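Local coordinates for intimin adherence protein (Escherichia coli O157:H7, PDB 3NCX) that probably anchors the bacterium to host cells by binding the translocated receptor Tir through its C-terminal lectin-like domain, at residues G21-Y35 with D126-Y140. The protein carries 1 engineered substitution. Sequence-based numbering, arbitrary orientation.
Sequences GNNVRGELPNIWLQY and DIYDSWGAANKYSHY
Trp131, at the end of helix 121-131, is sandwiched between Pro29 and Leu33, and this apolar grip packs segment 21-35, which runs from the Ig-like sheet (strand 24-26) to strand 32-33, against the C-type-lectin-like domain of intimin; it illustrates an interdomain joint held by side chains from both sides, consistent with restricted movement there. Pro29 lays CG over one face of the indole, 4.0 Å from the centroid of the Trp131 six-membered ring, while Leu33 CB lies over the opposite face, above the five-membered ring; both are CH-pi contacts. Leu28 CD1 reaches Trp131 CH2. Beside the sandwich, Ile127 CG2 meets Leu33 CB at 3.8 Å, and Ile31 places CD1 against Asp126 CB, 3.6 Å away. Strand 32-33 itself pairs with strand 97-103, so this edge strand extends the lectin-like sheet, and Ile19 of the Ig-like sheet also touches Trp131.

An aromatic pair forms the second group. The His139 side chain, its CG swung opposite the backbone N (chi1 -160°), brings the imidazole face to face with the Tyr35 ring, centroids 3.7 Å apart and planes at 15°; Gln34 covers the other face of that phenol. A water bridges Tyr35 O and His139 N nearby.

Hydrogen bonds tie ring edges to backbone carbonyls. Tyr140 OH donates to Gln34 O at 2.8 Å, the carbonyl lying at the edge of the phenol. Where the helix ends, Tyr137 OH donates to Trp131 O and weakly accepts Gly21 N, and Gly21 CA approaches the same Trp131 O in a CA-H...O contact. The indole edge is held too: Trp131 NE1 donates to Ile31 O at 2.9 Å, nearly straight at 164°, with the carbonyl oxygen close to the ring plane.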
# COMPACT_ATOMS: atom_id res chain seq x y z
N GLY A 21 8.06 3.32 -2.93
CA GLY A 21 8.39 3.89 -1.63
C GLY A 21 9.82 3.69 -1.15
O GLY A 21 10.38 4.55 -0.49
N ASN A 22 10.41 2.54 -1.48
CA ASN A 22 11.74 2.22 -0.99
C ASN A 22 12.69 1.75 -2.09
O ASN A 22 13.79 1.26 -1.81
CB ASN A 22 11.68 1.18 0.13
CG ASN A 22 10.84 -0.03 -0.24
OD1 ASN A 22 10.21 -0.65 0.62
ND2 ASN A 22 10.82 -0.37 -1.53
N ASN A 23 12.27 1.90 -3.34
CA ASN A 23 13.09 1.50 -4.48
C ASN A 23 13.54 0.04 -4.38
O ASN A 23 14.68 -0.29 -4.69
CB ASN A 23 14.30 2.42 -4.62
CG ASN A 23 13.90 3.85 -4.92
OD1 ASN A 23 13.14 4.11 -5.85
ND2 ASN A 23 14.41 4.79 -4.13
N VAL A 24 12.63 -0.82 -3.95
CA VAL A 24 12.91 -2.25 -3.86
C VAL A 24 12.36 -2.99 -5.07
O VAL A 24 11.22 -2.79 -5.47
CB VAL A 24 12.30 -2.87 -2.59
CG1 VAL A 24 12.10 -4.37 -2.77
CG2 VAL A 24 13.19 -2.58 -1.38
N ARG A 25 13.20 -3.85 -5.66
CA ARG A 25 12.77 -4.70 -6.76
C ARG A 25 12.60 -6.14 -6.29
O ARG A 25 13.55 -6.92 -6.29
CB ARG A 25 13.75 -4.61 -7.93
CG ARG A 25 13.47 -3.44 -8.85
CD ARG A 25 14.74 -2.73 -9.27
NE ARG A 25 14.45 -1.55 -10.08
CZ ARG A 25 14.05 -0.39 -9.57
NH1 ARG A 25 13.88 -0.25 -8.27
NH2 ARG A 25 13.80 0.63 -10.38
N GLY A 26 11.37 -6.47 -5.90
CA GLY A 26 11.03 -7.81 -5.46
C GLY A 26 9.54 -8.04 -5.60
O GLY A 26 8.82 -7.19 -6.10
N GLU A 27 9.09 -9.21 -5.15
CA GLU A 27 7.67 -9.56 -5.24
C GLU A 27 6.82 -8.61 -4.40
O GLU A 27 7.29 -8.03 -3.42
CB GLU A 27 7.46 -11.00 -4.79
CG GLU A 27 8.24 -12.02 -5.59
CD GLU A 27 8.17 -13.41 -5.00
OE1 GLU A 27 7.52 -13.57 -3.95
OE2 GLU A 27 8.77 -14.34 -5.59
N LEU A 28 5.56 -8.45 -4.80
CA LEU A 28 4.62 -7.60 -4.08
C LEU A 28 4.53 -8.03 -2.62
O LEU A 28 4.41 -9.22 -2.33
CB LEU A 28 3.24 -7.66 -4.73
CG LEU A 28 2.15 -6.76 -4.13
CD1 LEU A 28 2.45 -5.30 -4.41
CD2 LEU A 28 0.78 -7.14 -4.67
N PRO A 29 4.59 -7.05 -1.70
CA PRO A 29 4.51 -7.35 -0.27
C PRO A 29 3.20 -8.04 0.09
O PRO A 29 2.15 -7.71 -0.48
CB PRO A 29 4.55 -5.96 0.37
CG PRO A 29 5.26 -5.10 -0.62
CD PRO A 29 4.82 -5.62 -1.96
N ASN A 30 3.26 -8.99 1.01
CA ASN A 30 2.06 -9.67 1.49
C ASN A 30 1.15 -8.72 2.24
O ASN A 30 -0.07 -8.75 2.08
CB ASN A 30 2.44 -10.85 2.39
CG ASN A 30 1.25 -11.44 3.11
OD1 ASN A 30 0.11 -11.33 2.65
ND2 ASN A 30 1.50 -12.08 4.25
N ILE A 31 1.74 -7.86 3.07
CA ILE A 31 0.97 -6.85 3.79
C ILE A 31 0.90 -5.56 2.98
O ILE A 31 1.88 -5.15 2.35
CB ILE A 31 1.55 -6.58 5.19
CG1 ILE A 31 3.02 -6.18 5.09
CG2 ILE A 31 1.39 -7.80 6.07
CD1 ILE A 31 3.66 -5.88 6.43
N TRP A 32 -0.26 -4.92 2.98
CA TRP A 32 -0.49 -3.77 2.12
C TRP A 32 -0.64 -2.45 2.87
O TRP A 32 -1.17 -2.39 3.98
CB TRP A 32 -1.73 -3.99 1.25
CG TRP A 32 -1.57 -5.05 0.21
CD1 TRP A 32 -0.48 -5.85 0.01
CD2 TRP A 32 -2.54 -5.44 -0.77
NE1 TRP A 32 -0.71 -6.71 -1.04
CE2 TRP A 32 -1.97 -6.47 -1.54
CE3 TRP A 32 -3.83 -5.00 -1.08
CZ2 TRP A 32 -2.65 -7.08 -2.59
CZ3 TRP A 32 -4.50 -5.61 -2.12
CH2 TRP A 32 -3.91 -6.64 -2.87
N LEU A 33 -0.16 -1.39 2.23
CA LEU A 33 -0.53 -0.03 2.60
C LEU A 33 -1.53 0.44 1.56
O LEU A 33 -1.23 0.46 0.37
CB LEU A 33 0.69 0.89 2.57
CG LEU A 33 0.34 2.38 2.53
CD1 LEU A 33 -0.41 2.79 3.79
CD2 LEU A 33 1.59 3.23 2.34
N GLN A 34 -2.74 0.80 2.00
CA GLN A 34 -3.74 1.27 1.06
C GLN A 34 -3.19 2.46 0.27
O GLN A 34 -2.67 3.41 0.85
CB GLN A 34 -5.04 1.66 1.76
CG GLN A 34 -6.16 2.01 0.80
CD GLN A 34 -7.45 2.41 1.50
OE1 GLN A 34 -8.54 2.07 1.05
NE2 GLN A 34 -7.31 3.13 2.61
N TYR A 35 -3.31 2.38 -1.05
CA TYR A 35 -2.85 3.44 -1.94
C TYR A 35 -1.34 3.40 -2.13
O TYR A 35 -0.74 4.34 -2.65
CB TYR A 35 -3.30 4.81 -1.44
CG TYR A 35 -4.80 4.91 -1.27
CD1 TYR A 35 -5.36 5.43 -0.11
CD2 TYR A 35 -5.66 4.48 -2.28
CE1 TYR A 35 -6.73 5.52 0.04
CE2 TYR A 35 -7.03 4.57 -2.13
CZ TYR A 35 -7.56 5.08 -0.97
OH TYR A 35 -8.92 5.17 -0.82
N ASP A 126 6.06 -2.87 10.18
CA ASP A 126 6.25 -3.87 9.14
C ASP A 126 5.84 -3.32 7.78
O ASP A 126 6.41 -3.68 6.75
CB ASP A 126 5.47 -5.14 9.45
CG ASP A 126 6.24 -6.10 10.33
OD1 ASP A 126 7.24 -5.67 10.95
OD2 ASP A 126 5.85 -7.28 10.41
N ILE A 127 4.84 -2.44 7.79
CA ILE A 127 4.38 -1.83 6.55
C ILE A 127 5.39 -0.82 6.02
O ILE A 127 5.57 -0.69 4.81
CB ILE A 127 3.00 -1.18 6.73
CG1 ILE A 127 1.92 -2.26 6.72
CG2 ILE A 127 2.74 -0.16 5.64
CD1 ILE A 127 0.52 -1.73 6.74
N TYR A 128 6.07 -0.13 6.93
CA TYR A 128 7.12 0.79 6.53
C TYR A 128 8.28 0.03 5.89
O TYR A 128 8.86 0.48 4.90
CB TYR A 128 7.62 1.60 7.73
CG TYR A 128 8.73 2.57 7.37
CD1 TYR A 128 8.45 3.90 7.09
CD2 TYR A 128 10.05 2.15 7.28
CE1 TYR A 128 9.45 4.78 6.74
CE2 TYR A 128 11.06 3.02 6.94
CZ TYR A 128 10.76 4.33 6.67
OH TYR A 128 11.77 5.21 6.33
N ASP A 129 8.61 -1.12 6.46
CA ASP A 129 9.68 -1.95 5.92
C ASP A 129 9.34 -2.45 4.52
O ASP A 129 10.22 -2.62 3.68
CB ASP A 129 9.97 -3.15 6.84
CG ASP A 129 10.63 -2.74 8.14
OD1 ASP A 129 11.23 -1.64 8.20
OD2 ASP A 129 10.55 -3.52 9.12
N SER A 130 8.05 -2.68 4.29
CA SER A 130 7.60 -3.25 3.02
C SER A 130 7.33 -2.19 1.96
O SER A 130 7.41 -2.47 0.77
CB SER A 130 6.34 -4.10 3.24
OG SER A 130 6.58 -5.13 4.18
N TRP A 131 7.01 -0.97 2.39
CA TRP A 131 6.62 0.08 1.46
C TRP A 131 7.45 1.35 1.59
O TRP A 131 7.72 2.02 0.59
CB TRP A 131 5.13 0.40 1.61
CG TRP A 131 4.24 -0.75 1.26
CD1 TRP A 131 3.72 -1.68 2.11
CD2 TRP A 131 3.77 -1.11 -0.05
NE1 TRP A 131 2.95 -2.59 1.42
CE2 TRP A 131 2.96 -2.26 0.09
CE3 TRP A 131 3.95 -0.56 -1.32
CZ2 TRP A 131 2.34 -2.87 -0.99
CZ3 TRP A 131 3.33 -1.17 -2.40
CH2 TRP A 131 2.54 -2.31 -2.23
N GLY A 132 7.84 1.69 2.81
CA GLY A 132 8.57 2.92 3.05
C GLY A 132 7.64 4.06 3.45
O GLY A 132 6.44 3.85 3.62
N ALA A 133 8.20 5.26 3.58
CA ALA A 133 7.43 6.42 4.00
C ALA A 133 6.12 6.57 3.23
O ALA A 133 6.10 6.57 2.00
CB ALA A 133 8.27 7.68 3.88
N ALA A 134 5.02 6.71 3.97
CA ALA A 134 3.70 6.79 3.36
C ALA A 134 3.58 7.93 2.36
O ALA A 134 2.90 7.80 1.34
CB ALA A 134 2.63 6.92 4.44
N ASN A 135 4.24 9.05 2.65
CA ASN A 135 4.12 10.25 1.82
C ASN A 135 4.86 10.16 0.49
O ASN A 135 4.73 11.04 -0.36
CB ASN A 135 4.55 11.49 2.60
CG ASN A 135 6.00 11.44 3.04
OD1 ASN A 135 6.55 12.44 3.52
ND2 ASN A 135 6.64 10.29 2.87
N LYS A 136 5.64 9.09 0.30
CA LYS A 136 6.30 8.86 -0.97
C LYS A 136 5.30 8.37 -2.01
O LYS A 136 5.65 8.14 -3.17
CB LYS A 136 7.45 7.86 -0.82
CG LYS A 136 8.69 8.44 -0.17
CD LYS A 136 9.84 7.46 -0.22
CE LYS A 136 11.14 8.10 0.23
NZ LYS A 136 11.50 9.27 -0.61
N TYR A 137 4.05 8.22 -1.59
CA TYR A 137 2.98 7.77 -2.47
C TYR A 137 1.98 8.90 -2.74
O TYR A 137 1.72 9.73 -1.88
CB TYR A 137 2.28 6.54 -1.90
CG TYR A 137 3.21 5.35 -1.76
CD1 TYR A 137 3.84 5.07 -0.56
CD2 TYR A 137 3.48 4.53 -2.85
CE1 TYR A 137 4.70 3.99 -0.43
CE2 TYR A 137 4.34 3.45 -2.73
CZ TYR A 137 4.95 3.19 -1.52
OH TYR A 137 5.80 2.11 -1.41
N SER A 138 1.45 8.91 -3.96
CA SER A 138 0.59 9.99 -4.42
C SER A 138 -0.49 10.39 -3.42
O SER A 138 -0.71 11.58 -3.17
CB SER A 138 -0.06 9.61 -5.75
OG SER A 138 -1.03 10.56 -6.13
N HIS A 139 -1.14 9.40 -2.84
CA HIS A 139 -2.30 9.63 -1.98
C HIS A 139 -1.93 10.33 -0.67
O HIS A 139 -2.80 10.87 0.01
CB HIS A 139 -3.00 8.31 -1.69
CG HIS A 139 -4.42 8.46 -1.22
ND1 HIS A 139 -4.74 8.69 0.10
CD2 HIS A 139 -5.59 8.42 -1.90
CE1 HIS A 139 -6.06 8.78 0.22
NE2 HIS A 139 -6.59 8.63 -0.98
N TYR A 140 -0.64 10.33 -0.34
CA TYR A 140 -0.18 10.88 0.94
C TYR A 140 0.89 11.97 0.79
O TYR A 140 1.42 12.46 1.78
CB TYR A 140 0.38 9.76 1.82
CG TYR A 140 -0.56 8.60 2.06
CD1 TYR A 140 -0.37 7.39 1.41
CD2 TYR A 140 -1.63 8.72 2.94
CE1 TYR A 140 -1.23 6.32 1.62
CE2 TYR A 140 -2.49 7.66 3.16
CZ TYR A 140 -2.29 6.46 2.50
OH TYR A 140 -3.14 5.40 2.72
O HOH W 1 11.12 5.59 2.42
O HOH W 2 -1.21 6.75 -3.99